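Local coordinates for uncharacterized protein YLR132C (Kluyveromyces marxianus, PDB 6PFQ) that probably trims the 3' end of U6 snRNA as Usb1, an exoribonuclease of the 2H phosphodiesterase superfamily, at residues Gly32-Met37 with Arg42-Pro47; Asp38-Asn43 with Ala184-Asp189; Met79-Gln84 with Glu135-Arg140; Cys202-Ala207 with Val213-Leu218. All coordinates share one frame; numbering follows the deposited sequence.

Interaction 1. Residues Gly32-Met37 with Arg42-Pro47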
loop_
_atom_site.group_PDB
_atom_site.type_symbol
_atom_site.label_atom_id
_atom_site.label_comp_id
_atom_site.label_asym_id
_atom_site.label_seq_id
_atom_site.Cartn_x
_atom_site.Cartn_y
_atom_site.Cartn_z
ATOM N N GLY A 32 -17.810 -5.068 8.195
ATOM C CA GLY A 32 -18.117 -6.475 8.074
ATOM C C GLY A 32 -16.931 -7.346 8.416
ATOM O O GLY A 32 -17.082 -8.379 9.065
ATOM N N VAL A 33 -15.733 -6.960 7.955
ATOM C CA VAL A 33 -14.513 -7.675 8.341
ATOM C C VAL A 33 -14.340 -7.649 9.850
ATOM O O VAL A 33 -14.035 -8.666 10.484
ATOM C CB VAL A 33 -13.280 -7.084 7.627
ATOM C CG1 VAL A 33 -11.997 -7.794 8.151
ATOM C CG2 VAL A 33 -13.411 -7.332 6.130
ATOM N N ASN A 34 -14.534 -6.489 10.454
ATOM C CA ASN A 34 -14.294 -6.391 11.884
ATOM C C ASN A 34 -15.356 -7.134 12.702
ATOM O O ASN A 34 -15.043 -7.664 13.781
ATOM C CB ASN A 34 -14.206 -4.915 12.291
ATOM C CG ASN A 34 -12.899 -4.291 11.858
ATOM O OD1 ASN A 34 -11.890 -4.984 11.726
ATOM N ND2 ASN A 34 -12.907 -2.994 11.639
ATOM N N ALA A 35 -16.568 -7.300 12.173
ATOM C CA ALA A 35 -17.530 -8.166 12.860
ATOM C C ALA A 35 -17.019 -9.599 12.926
ATOM O O ALA A 35 -17.192 -10.278 13.944
ATOM C CB ALA A 35 -18.903 -8.122 12.151
ATOM N N VAL A 36 -16.378 -10.072 11.855
ATOM C CA VAL A 36 -15.739 -11.386 11.888
ATOM C C VAL A 36 -14.560 -11.404 12.874
ATOM O O VAL A 36 -14.376 -12.374 13.617
ATOM C CB VAL A 36 -15.310 -11.803 10.472
ATOM C CG1 VAL A 36 -14.586 -13.130 10.527
ATOM C CG2 VAL A 36 -16.534 -11.881 9.532
ATOM N N MET A 37 -13.746 -10.344 12.913
ATOM C CA MET A 37 -12.663 -10.323 13.901
ATOM C C MET A 37 -13.224 -10.402 15.324
ATOM O O MET A 37 -12.718 -11.156 16.165
ATOM C CB MET A 37 -11.784 -9.071 13.746
ATOM C CG MET A 37 -11.174 -8.879 12.351
ATOM S SD MET A 37 -10.110 -10.265 11.901
ATOM C CE MET A 37 -11.270 -11.271 10.956
ATOM N N ARG A 42 -10.327 -11.661 17.629
ATOM C CA ARG A 42 -9.135 -11.122 16.987
ATOM C C ARG A 42 -9.131 -9.601 17.060
ATOM O O ARG A 42 -10.178 -8.967 17.188
ATOM C CB ARG A 42 -9.060 -11.530 15.516
ATOM C CG ARG A 42 -9.150 -13.016 15.279
ATOM C CD ARG A 42 -7.791 -13.589 15.127
ATOM N NE ARG A 42 -7.807 -14.993 14.736
ATOM C CZ ARG A 42 -6.756 -15.606 14.204
ATOM N NH1 ARG A 42 -5.615 -14.936 14.002
ATOM N NH2 ARG A 42 -6.838 -16.890 13.893
ATOM N N ASN A 43 -7.936 -9.018 16.922
ATOM C CA ASN A 43 -7.818 -7.568 16.792
ATOM C C ASN A 43 -8.523 -7.061 15.532
ATOM O O ASN A 43 -8.528 -7.714 14.478
ATOM C CB ASN A 43 -6.338 -7.164 16.755
ATOM C CG ASN A 43 -5.723 -7.076 18.146
ATOM O OD1 ASN A 43 -6.411 -7.251 19.137
ATOM N ND2 ASN A 43 -4.419 -6.799 18.214
ATOM N N SER A 44 -9.145 -5.898 15.657
ATOM C CA SER A 44 -9.826 -5.230 14.553
ATOM C C SER A 44 -8.902 -4.299 13.752
ATOM O O SER A 44 -7.891 -3.795 14.241
ATOM C CB SER A 44 -11.026 -4.434 15.079
ATOM O OG SER A 44 -12.099 -5.336 15.323
ATOM N N PHE A 45 -9.314 -4.043 12.513
ATOM C CA PHE A 45 -8.615 -3.182 11.576
ATOM C C PHE A 45 -9.121 -1.753 11.680
ATOM O O PHE A 45 -10.339 -1.513 11.615
ATOM C CB PHE A 45 -8.819 -3.709 10.150
ATOM C CG PHE A 45 -8.192 -5.052 9.928
ATOM C CD1 PHE A 45 -6.823 -5.156 9.655
ATOM C CD2 PHE A 45 -8.965 -6.217 10.022
ATOM C CE1 PHE A 45 -6.244 -6.412 9.468
ATOM C CE2 PHE A 45 -8.392 -7.488 9.836
ATOM C CZ PHE A 45 -7.030 -7.576 9.556
ATOM N N GLU A 46 -8.205 -0.826 11.917
ATOM C CA GLU A 46 -8.538 0.597 11.803
ATOM C C GLU A 46 -8.672 0.963 10.331
ATOM O O GLU A 46 -7.752 0.688 9.542
ATOM C CB GLU A 46 -7.429 1.449 12.464
ATOM C CG GLU A 46 -7.669 2.958 12.362
ATOM C CD GLU A 46 -8.762 3.444 13.260
ATOM O OE1 GLU A 46 -9.284 2.663 14.080
ATOM O OE2 GLU A 46 -9.098 4.633 13.155
ATOM N N PRO A 47 -9.781 1.564 9.915
ATOM C CA PRO A 47 -9.914 1.991 8.509
ATOM C C PRO A 47 -8.864 3.028 8.155
ATOM O O PRO A 47 -8.649 3.983 8.894
ATOM C CB PRO A 47 -11.331 2.591 8.455
ATOM C CG PRO A 47 -12.056 1.795 9.529
ATOM C CD PRO A 47 -11.051 1.722 10.659
#
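Asn34 and Phe45 meet where helix 20-39 ends in a Schellman motif and the chain folds back along its last turns to enter strand 46-47. The carboxamide of Asn34 behaves like a piece of strand edge, pairing with the backbone of Phe45 twice. Phe45 N donates to Asn34 OD1 at 2.9 Å, nearly straight but tilted from the carbonyl plane, and Asn34 ND2 donates to Phe45 O at 3.0 Å, in that carbonyl's plane and on a lone pair. Two bonds running in opposite senses fix the rotation of the amide. OD1 also sits at the edge of the Phe45 ring, close to its plane and 3.6 Å from CD2.

Val33 and Met37 approach the same ring obliquely. Val33 CG1 lies 3.9 Å from Phe45 CD2, while the Met37 chain, bent at chi2 (-60°) and chi3 (95°), places SD 3.9 Å from Phe45 CE2 in a Met-aromatic contact. Ala160 of strand 154-161 also touches the ring, which lies about 9 Å from the side chain of the UMP-binding residue Ser156. The Schellman turn itself is closed by Arg42 N, which donates to Met37 O at 2.8 Å with an N-H...O angle of 171°.

Interaction 2. Residues Asp38-Asn43 with Ala184-Asp189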
loop_
_atom_site.group_PDB
_atom_site.type_symbol
_atom_site.label_atom_id
_atom_site.label_comp_id
_atom_site.label_asym_id
_atom_site.label_seq_id
_atom_site.Cartn_x
_atom_site.Cartn_y
_atom_site.Cartn_z
ATOM N N ASP A 38 -14.288 -9.652 15.603
ATOM C CA ASP A 38 -14.902 -9.697 16.934
ATOM C C ASP A 38 -15.370 -11.101 17.281
ATOM O O ASP A 38 -15.130 -11.593 18.387
ATOM C CB ASP A 38 -16.102 -8.755 16.992
ATOM C CG ASP A 38 -15.707 -7.318 17.105
ATOM O OD1 ASP A 38 -14.561 -7.058 17.505
ATOM O OD2 ASP A 38 -16.550 -6.442 16.801
ATOM N N THR A 39 -16.110 -11.730 16.364
ATOM C CA THR A 39 -16.609 -13.082 16.602
ATOM C C THR A 39 -15.487 -14.032 16.982
ATOM O O THR A 39 -15.648 -14.887 17.862
ATOM C CB THR A 39 -17.288 -13.590 15.338
ATOM O OG1 THR A 39 -18.486 -12.848 15.136
ATOM C CG2 THR A 39 -17.561 -15.079 15.415
ATOM N N HIS A 40 -14.322 -13.874 16.356
ATOM C CA HIS A 40 -13.208 -14.775 16.578
ATOM C C HIS A 40 -12.207 -14.255 17.587
ATOM O O HIS A 40 -11.115 -14.821 17.689
ATOM C CB HIS A 40 -12.533 -15.073 15.243
ATOM C CG HIS A 40 -13.367 -15.939 14.356
ATOM N ND1 HIS A 40 -13.215 -17.305 14.303
ATOM C CD2 HIS A 40 -14.394 -15.641 13.535
ATOM C CE1 HIS A 40 -14.100 -17.809 13.463
ATOM N NE2 HIS A 40 -14.823 -16.821 12.976
ATOM N N HIS A 41 -12.550 -13.191 18.325
ATOM C CA HIS A 41 -11.688 -12.640 19.373
ATOM C C HIS A 41 -10.316 -12.262 18.817
ATOM O O HIS A 41 -9.271 -12.497 19.446
ATOM C CB HIS A 41 -11.573 -13.609 20.552
ATOM C CG HIS A 41 -12.900 -13.986 21.125
ATOM N ND1 HIS A 41 -13.472 -15.225 20.931
ATOM C CD2 HIS A 41 -13.803 -13.259 21.824
ATOM C CE1 HIS A 41 -14.656 -15.254 21.514
ATOM N NE2 HIS A 41 -14.883 -14.072 22.057
ATOM N N ARG A 42 -10.327 -11.661 17.629
ATOM C CA ARG A 42 -9.135 -11.122 16.987
ATOM C C ARG A 42 -9.131 -9.601 17.060
ATOM O O ARG A 42 -10.178 -8.967 17.188
ATOM C CB ARG A 42 -9.060 -11.530 15.516
ATOM C CG ARG A 42 -9.150 -13.016 15.279
ATOM C CD ARG A 42 -7.791 -13.589 15.127
ATOM N NE ARG A 42 -7.807 -14.993 14.736
ATOM C CZ ARG A 42 -6.756 -15.606 14.204
ATOM N NH1 ARG A 42 -5.615 -14.936 14.002
ATOM N NH2 ARG A 42 -6.838 -16.890 13.893
ATOM N N ASN A 43 -7.936 -9.018 16.922
ATOM C CA ASN A 43 -7.818 -7.568 16.792
ATOM C C ASN A 43 -8.523 -7.061 15.532
ATOM O O ASN A 43 -8.528 -7.714 14.478
ATOM C CB ASN A 43 -6.338 -7.164 16.755
ATOM C CG ASN A 43 -5.723 -7.076 18.146
ATOM O OD1 ASN A 43 -6.411 -7.251 19.137
ATOM N ND2 ASN A 43 -4.419 -6.799 18.214
ATOM N N ALA A 184 -9.969 -14.542 4.565
ATOM C CA ALA A 184 -10.275 -15.091 3.245
ATOM C C ALA A 184 -11.489 -16.021 3.279
ATOM O O ALA A 184 -12.307 -16.020 2.352
ATOM C CB ALA A 184 -9.045 -15.821 2.696
ATOM N N THR A 185 -11.622 -16.837 4.311
ATOM C CA THR A 185 -12.710 -17.819 4.318
ATOM C C THR A 185 -14.018 -17.253 4.849
ATOM O O THR A 185 -15.097 -17.659 4.390
ATOM C CB THR A 185 -12.341 -19.042 5.168
ATOM O OG1 THR A 185 -12.158 -18.630 6.513
ATOM C CG2 THR A 185 -11.070 -19.663 4.714
ATOM N N GLU A 186 -13.961 -16.331 5.810
ATOM C CA GLU A 186 -15.177 -15.891 6.487
ATOM C C GLU A 186 -15.512 -14.422 6.296
ATOM O O GLU A 186 -16.598 -14.013 6.714
ATOM C CB GLU A 186 -15.088 -16.175 8.003
ATOM C CG GLU A 186 -15.171 -17.664 8.351
ATOM C CD GLU A 186 -15.278 -17.922 9.851
ATOM O OE1 GLU A 186 -15.756 -17.032 10.587
ATOM O OE2 GLU A 186 -14.884 -19.024 10.295
ATOM N N ALA A 187 -14.632 -13.613 5.688
ATOM C CA ALA A 187 -14.864 -12.167 5.618
ATOM C C ALA A 187 -14.727 -11.601 4.204
ATOM O O ALA A 187 -14.473 -10.404 4.041
ATOM C CB ALA A 187 -13.913 -11.431 6.563
ATOM N N SER A 188 -14.959 -12.419 3.180
ATOM C CA SER A 188 -14.755 -12.056 1.774
ATOM C C SER A 188 -16.020 -11.727 0.968
ATOM O O SER A 188 -15.895 -11.443 -0.224
ATOM C CB SER A 188 -14.025 -13.206 1.055
ATOM O OG SER A 188 -12.715 -13.303 1.579
ATOM N N ASP A 189 -17.223 -11.792 1.546
ATOM C CA ASP A 189 -18.416 -11.742 0.694
ATOM C C ASP A 189 -18.638 -10.382 0.051
ATOM O O ASP A 189 -19.368 -10.294 -0.944
ATOM C CB ASP A 189 -19.687 -12.133 1.475
ATOM C CG ASP A 189 -19.663 -13.582 1.954
ATOM O OD1 ASP A 189 -18.756 -14.342 1.566
ATOM O OD2 ASP A 189 -20.560 -13.977 2.713
#
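His40 and Glu186 both carry CG beside the backbone N and anti to the carbonyl carbon (chi1 -71° in each); with both CB atoms already directed at the other helix end, these torsions let the side chains meet from opposite directions. Beyond CG the glutamate is extended, which lets its carboxylate span the gap between two backbones whose CA atoms, in His40 and Glu186, are 10.3 Å apart. The outcome is one polar bond, and the two six-residue segments touch through this pair alone.

His40 NE2 donates to Glu186 OE1 at 2.6 Å. The bond is short but clearly bent, with an angle of 138° at the hydrogen. The acceptor stands near the edge of the imidazole yet tilted from the ring plane, and the donor meets OE1 on its syn side while rising out of the carboxylate plane. Ring and carboxylate are turned 58° against each other; the hydrogen bond is to OE1, since Glu186 OE2, 3.5 Å from His40 NE2, is at a poor angle. The acidic partner would probably favour a protonated imidazole.

Each residue occupies a helix terminus. His40 is the first to leave helical geometry after helix 20-39, and His41, with its positive phi, is the C-prime residue of the Schellman motif, its N bonded to Asp38 O at 3.0 Å. Glu186 closes helix 169-186. His40 packs on Leu182 of that helix and Glu186 on Val36 of helix 20-39, while Ala187 O receives a bond from Trp102 of strand 102-106, tying the second helix end to the neighbouring sheet.

Interaction 3. Residues Met79-Gln84 with Glu135-Arg140; sequences MGRIRQ and EKYKPR
Arg81 comes first, placing its CB over one face of the Tyr137 ring. The two side chains cross at about a right angle. Arg81 CB stands 3.7 Å from the centroid of the Tyr137 ring, 15° off its normal, a CH-pi contact. The chain, with CG beside the backbone N (chi1 -83°), then continues extended past the rim, where Arg81 CD comes to 3.3 Å from Tyr137 CE1, a tight approach. The guanidinium is not stacked on the ring, the two planes being 45° apart, and its NH1 instead forms a salt bridge with Glu77 of the same helix.

One residue on, Ile82 supplies the apolar half of the contact. Its side chain runs alongside the tyrosine, antiparallel to it, CG1 touching Tyr137 CB at 3.6 Å with CD1 of Ile82 close behind at 4.0 Å from that same CB. The ring is further confined by its own helix, since Lys136 CG lies over the opposite face. The Tyr137 OH hydrogen-bonds to Glu85 OE2, which also holds the ammonium of Lys136 in a salt bridge.

Tyr137 thus packs the final turn of helix 121-137 against the middle of helix 72-88 by apolar and CH-pi contact, with polar ties at the periphery. Met79 and Pro139 both touch Met67 of strand 59-68 and Phe69 just after it, so the helix and the loop meet on the same strand end.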
loop_
_atom_site.group_PDB
_atom_site.type_symbol
_atom_site.label_atom_id
_atom_site.label_comp_id
_atom_site.label_asym_id
_atom_site.label_seq_id
_atom_site.Cartn_x
_atom_site.Cartn_y
_atom_site.Cartn_z
ATOM N N MET A 79 17.002 10.327 -7.519
ATOM C CA MET A 79 15.598 10.730 -7.621
ATOM C C MET A 79 15.348 11.576 -8.857
ATOM O O MET A 79 14.309 11.428 -9.505
ATOM C CB MET A 79 15.122 11.472 -6.373
ATOM C CG MET A 79 15.117 10.645 -5.059
ATOM S SD MET A 79 14.044 9.170 -5.161
ATOM C CE MET A 79 12.404 9.903 -5.293
ATOM N N GLY A 80 16.280 12.467 -9.207
ATOM C CA GLY A 80 16.122 13.229 -10.439
ATOM C C GLY A 80 16.068 12.347 -11.673
ATOM O O GLY A 80 15.212 12.531 -12.542
ATOM N N ARG A 81 16.951 11.344 -11.749
ATOM C CA ARG A 81 16.894 10.407 -12.870
ATOM C C ARG A 81 15.566 9.657 -12.876
ATOM O O ARG A 81 14.982 9.429 -13.934
ATOM C CB ARG A 81 18.077 9.430 -12.818
ATOM C CG ARG A 81 19.409 9.972 -13.423
ATOM C CD ARG A 81 20.591 9.063 -13.037
ATOM N NE ARG A 81 21.845 9.380 -13.713
ATOM C CZ ARG A 81 22.753 10.243 -13.250
ATOM N NH1 ARG A 81 22.546 10.880 -12.104
ATOM N NH2 ARG A 81 23.875 10.469 -13.933
ATOM N N ILE A 82 15.085 9.241 -11.702
ATOM C CA ILE A 82 13.774 8.598 -11.633
ATOM C C ILE A 82 12.686 9.515 -12.190
ATOM O O ILE A 82 11.915 9.118 -13.070
ATOM C CB ILE A 82 13.462 8.175 -10.187
ATOM C CG1 ILE A 82 14.390 7.023 -9.784
ATOM C CG2 ILE A 82 12.024 7.763 -10.095
ATOM C CD1 ILE A 82 14.215 6.585 -8.325
ATOM N N ARG A 83 12.631 10.763 -11.702
ATOM C CA ARG A 83 11.626 11.721 -12.165
ATOM C C ARG A 83 11.708 11.935 -13.675
ATOM O O ARG A 83 10.701 11.851 -14.387
ATOM C CB ARG A 83 11.814 13.061 -11.440
ATOM N N GLN A 84 12.915 12.142 -14.191
ATOM C CA GLN A 84 13.064 12.414 -15.617
ATOM C C GLN A 84 12.641 11.215 -16.450
ATOM O O GLN A 84 11.962 11.369 -17.471
ATOM C CB GLN A 84 14.508 12.796 -15.931
ATOM N N GLU A 135 13.883 0.194 -10.001
ATOM C CA GLU A 135 14.915 -0.825 -9.823
ATOM C C GLU A 135 16.250 -0.359 -10.374
ATOM O O GLU A 135 17.306 -0.715 -9.834
ATOM C CB GLU A 135 14.496 -2.121 -10.516
ATOM N N LYS A 136 16.226 0.430 -11.449
ATOM C CA LYS A 136 17.479 0.892 -12.047
ATOM C C LYS A 136 18.217 1.861 -11.130
ATOM O O LYS A 136 19.452 1.834 -11.053
ATOM C CB LYS A 136 17.204 1.541 -13.406
ATOM C CG LYS A 136 18.435 2.086 -14.123
ATOM C CD LYS A 136 18.116 2.417 -15.589
ATOM C CE LYS A 136 19.308 3.047 -16.304
ATOM N NZ LYS A 136 18.855 3.784 -17.522
ATOM N N TYR A 137 17.493 2.748 -10.453
ATOM C CA TYR A 137 18.132 3.837 -9.731
ATOM C C TYR A 137 18.131 3.695 -8.217
ATOM O O TYR A 137 18.761 4.510 -7.543
ATOM C CB TYR A 137 17.475 5.171 -10.107
ATOM C CG TYR A 137 17.713 5.497 -11.561
ATOM C CD1 TYR A 137 18.992 5.804 -12.014
ATOM C CD2 TYR A 137 16.675 5.469 -12.489
ATOM C CE1 TYR A 137 19.231 6.076 -13.341
ATOM C CE2 TYR A 137 16.906 5.751 -13.833
ATOM C CZ TYR A 137 18.193 6.061 -14.243
ATOM O OH TYR A 137 18.461 6.339 -15.563
ATOM N N LYS A 138 17.464 2.701 -7.652
ATOM C CA LYS A 138 17.359 2.695 -6.197
ATOM C C LYS A 138 18.706 2.327 -5.569
ATOM O O LYS A 138 19.558 1.717 -6.223
ATOM C CB LYS A 138 16.250 1.744 -5.752
ATOM C CG LYS A 138 16.583 0.285 -5.859
ATOM C CD LYS A 138 15.368 -0.534 -5.454
ATOM C CE LYS A 138 15.581 -1.999 -5.808
ATOM N NZ LYS A 138 16.315 -2.689 -4.701
ATOM N N PRO A 139 18.972 2.787 -4.345
ATOM C CA PRO A 139 20.248 2.449 -3.705
ATOM C C PRO A 139 20.419 0.946 -3.553
ATOM O O PRO A 139 19.454 0.194 -3.395
ATOM C CB PRO A 139 20.165 3.130 -2.332
ATOM C CG PRO A 139 18.975 3.982 -2.345
ATOM C CD PRO A 139 18.087 3.572 -3.470
ATOM N N ARG A 140 21.675 0.510 -3.622
ATOM C CA ARG A 140 21.974 -0.902 -3.422
ATOM C C ARG A 140 21.705 -1.302 -1.976
ATOM O O ARG A 140 21.279 -2.431 -1.710
ATOM C CB ARG A 140 23.422 -1.198 -3.813
#

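Interaction 4. Residues Cys202-Ala207 with Val213-Leu218; sequences CHELKA and VITLPL
Ala207 and Leu205 each pair through both backbone polar groups with the partner strand, Ala207 with Ile214 and Leu205 with Leu216, in the antiparallel beta hairpin of strands 204-209 and 212-217. The shortest bond is Ile214 N to Ala207 O at 2.7 Å; Leu216 N reaches Leu205 O at 2.8 Å. Beyond the hairpin's last hydrogen-bonded pair, Leu218 N adds a longer bond to His203 O at 3.1 Å.

Side chains then alternate between two faces. On one, Lys206 and Thr215 lie side by side, pointing the same way, with a weak bond from Lys206 NZ to Thr215 OG1. The same ammonium forms a salt bridge with Glu204 OE2 at 3.6 Å, while Glu204 OE1 rests against the methyl CG2 of Thr215. Lys206 is about 7 Å, side chain to side chain, from the UMP-binding residue His60, so this polar face belongs to the neighbourhood of the binding site.

The other face is apolar and turns to helix 72-88, whose Met79, Arg83 and Ile86 touch it. Ala207 CB meets two partner side chains from one side, Ile214 CG1 at 3.6 Å and Leu216 CD1 at 3.8 Å. Ile214 holds that CG1 between its backbone N and carbonyl carbon (chi1 62°), where it meets the alanine methyl. At the chain terminus Leu218 crosses Leu205 at about a right angle, and its CD1 comes to 3.6 Å from Cys202 O.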
loop_
_atom_site.group_PDB
_atom_site.type_symbol
_atom_site.label_atom_id
_atom_site.label_comp_id
_atom_site.label_asym_id
_atom_site.label_seq_id
_atom_site.Cartn_x
_atom_site.Cartn_y
_atom_site.Cartn_z
ATOM N N CYS A 202 -4.586 7.468 -12.027
ATOM C CA CYS A 202 -3.616 8.399 -11.446
ATOM C C CYS A 202 -2.895 9.110 -12.578
ATOM O O CYS A 202 -2.418 8.453 -13.496
ATOM C CB CYS A 202 -2.603 7.661 -10.560
ATOM S SG CYS A 202 -3.451 6.830 -9.205
ATOM N N HIS A 203 -2.817 10.450 -12.517
ATOM C CA HIS A 203 -2.104 11.212 -13.545
ATOM C C HIS A 203 -0.727 11.700 -13.077
ATOM O O HIS A 203 -0.057 12.447 -13.799
ATOM C CB HIS A 203 -2.963 12.390 -14.020
ATOM C CG HIS A 203 -4.220 11.966 -14.726
ATOM N ND1 HIS A 203 -5.383 11.650 -14.053
ATOM C CD2 HIS A 203 -4.491 11.793 -16.041
ATOM C CE1 HIS A 203 -6.317 11.306 -14.923
ATOM N NE2 HIS A 203 -5.799 11.377 -16.138
ATOM N N GLU A 204 -0.280 11.252 -11.910
ATOM C CA GLU A 204 0.994 11.642 -11.334
ATOM C C GLU A 204 1.364 10.593 -10.298
ATOM O O GLU A 204 0.502 9.877 -9.797
ATOM C CB GLU A 204 0.891 13.009 -10.671
ATOM C CG GLU A 204 -0.138 12.994 -9.539
ATOM C CD GLU A 204 -0.611 14.380 -9.162
ATOM O OE1 GLU A 204 -0.428 15.300 -9.985
ATOM O OE2 GLU A 204 -1.136 14.550 -8.041
ATOM N N LEU A 205 2.654 10.493 -10.016
ATOM C CA LEU A 205 3.202 9.810 -8.854
ATOM C C LEU A 205 3.543 10.852 -7.794
ATOM O O LEU A 205 3.606 12.055 -8.068
ATOM C CB LEU A 205 4.488 9.036 -9.190
ATOM C CG LEU A 205 4.662 8.107 -10.396
ATOM C CD1 LEU A 205 5.706 7.055 -10.094
ATOM C CD2 LEU A 205 3.375 7.479 -10.826
ATOM N N LYS A 206 3.802 10.366 -6.586
ATOM C CA LYS A 206 4.328 11.165 -5.489
ATOM C C LYS A 206 5.645 10.565 -5.031
ATOM O O LYS A 206 5.838 9.353 -5.098
ATOM C CB LYS A 206 3.379 11.148 -4.313
ATOM C CG LYS A 206 1.974 11.584 -4.651
ATOM C CD LYS A 206 1.853 13.075 -4.668
ATOM C CE LYS A 206 0.396 13.449 -4.879
ATOM N NZ LYS A 206 0.186 14.885 -4.748
ATOM N N ALA A 207 6.524 11.397 -4.493
ATOM C CA ALA A 207 7.729 10.901 -3.837
ATOM C C ALA A 207 7.873 11.622 -2.509
ATOM O O ALA A 207 7.794 12.852 -2.466
ATOM C CB ALA A 207 8.974 11.122 -4.692
ATOM N N VAL A 213 7.132 16.094 0.364
ATOM C CA VAL A 213 6.468 15.280 -0.649
ATOM C C VAL A 213 6.501 16.051 -1.953
ATOM O O VAL A 213 6.171 17.240 -1.979
ATOM C CB VAL A 213 5.030 14.919 -0.246
ATOM C CG1 VAL A 213 4.368 14.054 -1.325
ATOM C CG2 VAL A 213 5.034 14.190 1.085
ATOM N N ILE A 214 6.964 15.401 -3.017
ATOM C CA ILE A 214 7.037 16.023 -4.333
ATOM C C ILE A 214 6.139 15.256 -5.286
ATOM O O ILE A 214 5.830 14.074 -5.078
ATOM C CB ILE A 214 8.480 16.074 -4.871
ATOM C CG1 ILE A 214 9.022 14.655 -5.042
ATOM C CG2 ILE A 214 9.358 16.847 -3.917
ATOM C CD1 ILE A 214 10.329 14.565 -5.815
ATOM N N THR A 215 5.698 15.947 -6.333
ATOM C CA THR A 215 4.820 15.341 -7.322
ATOM C C THR A 215 5.586 15.108 -8.613
ATOM O O THR A 215 6.335 15.981 -9.058
ATOM C CB THR A 215 3.584 16.212 -7.569
ATOM O OG1 THR A 215 2.875 16.352 -6.336
ATOM C CG2 THR A 215 2.655 15.575 -8.604
ATOM N N LEU A 216 5.326 13.967 -9.249
ATOM C CA LEU A 216 6.055 13.523 -10.434
ATOM C C LEU A 216 5.013 13.283 -11.509
ATOM O O LEU A 216 4.373 12.218 -11.523
ATOM C CB LEU A 216 6.842 12.241 -10.165
ATOM C CG LEU A 216 8.237 12.271 -9.530
ATOM C CD1 LEU A 216 8.188 12.687 -8.091
ATOM C CD2 LEU A 216 8.892 10.902 -9.646
ATOM N N PRO A 217 4.788 14.241 -12.411
ATOM C CA PRO A 217 3.680 14.121 -13.368
ATOM C C PRO A 217 3.918 13.021 -14.385
ATOM O O PRO A 217 5.055 12.700 -14.743
ATOM C CB PRO A 217 3.639 15.496 -14.050
ATOM C CG PRO A 217 4.523 16.382 -13.242
ATOM C CD PRO A 217 5.513 15.515 -12.547
ATOM N N LEU A 218 2.820 12.420 -14.834
ATOM C CA LEU A 218 2.888 11.433 -15.908
ATOM C C LEU A 218 2.696 12.119 -17.257
ATOM O O LEU A 218 3.166 11.617 -18.275
ATOM C CB LEU A 218 1.845 10.338 -15.709
ATOM C CG LEU A 218 2.218 9.415 -14.541
ATOM C CD1 LEU A 218 1.083 8.487 -14.178
ATOM C CD2 LEU A 218 3.493 8.632 -14.828
#

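The four contacts fall into two groups on opposite sides of the chain's centre. Interactions 1 and 2 share helix 20-39 and touch each other, yet differ in depth: the first combines amide-to-backbone bonds with partly buried packing, whereas the second is a lone side-chain bond at the surface. Interactions 3 and 4 lie 14 Å apart between centres and meet through helix 72-88, with Met79 CE against Ala207 CB; one is helix-to-helix packing without direct hydrogen bonds, the other a hairpin built on backbone pairing. Interactions 1 and 4 come nearer to UMP-binding residues, while 2 and 3 lie away from them.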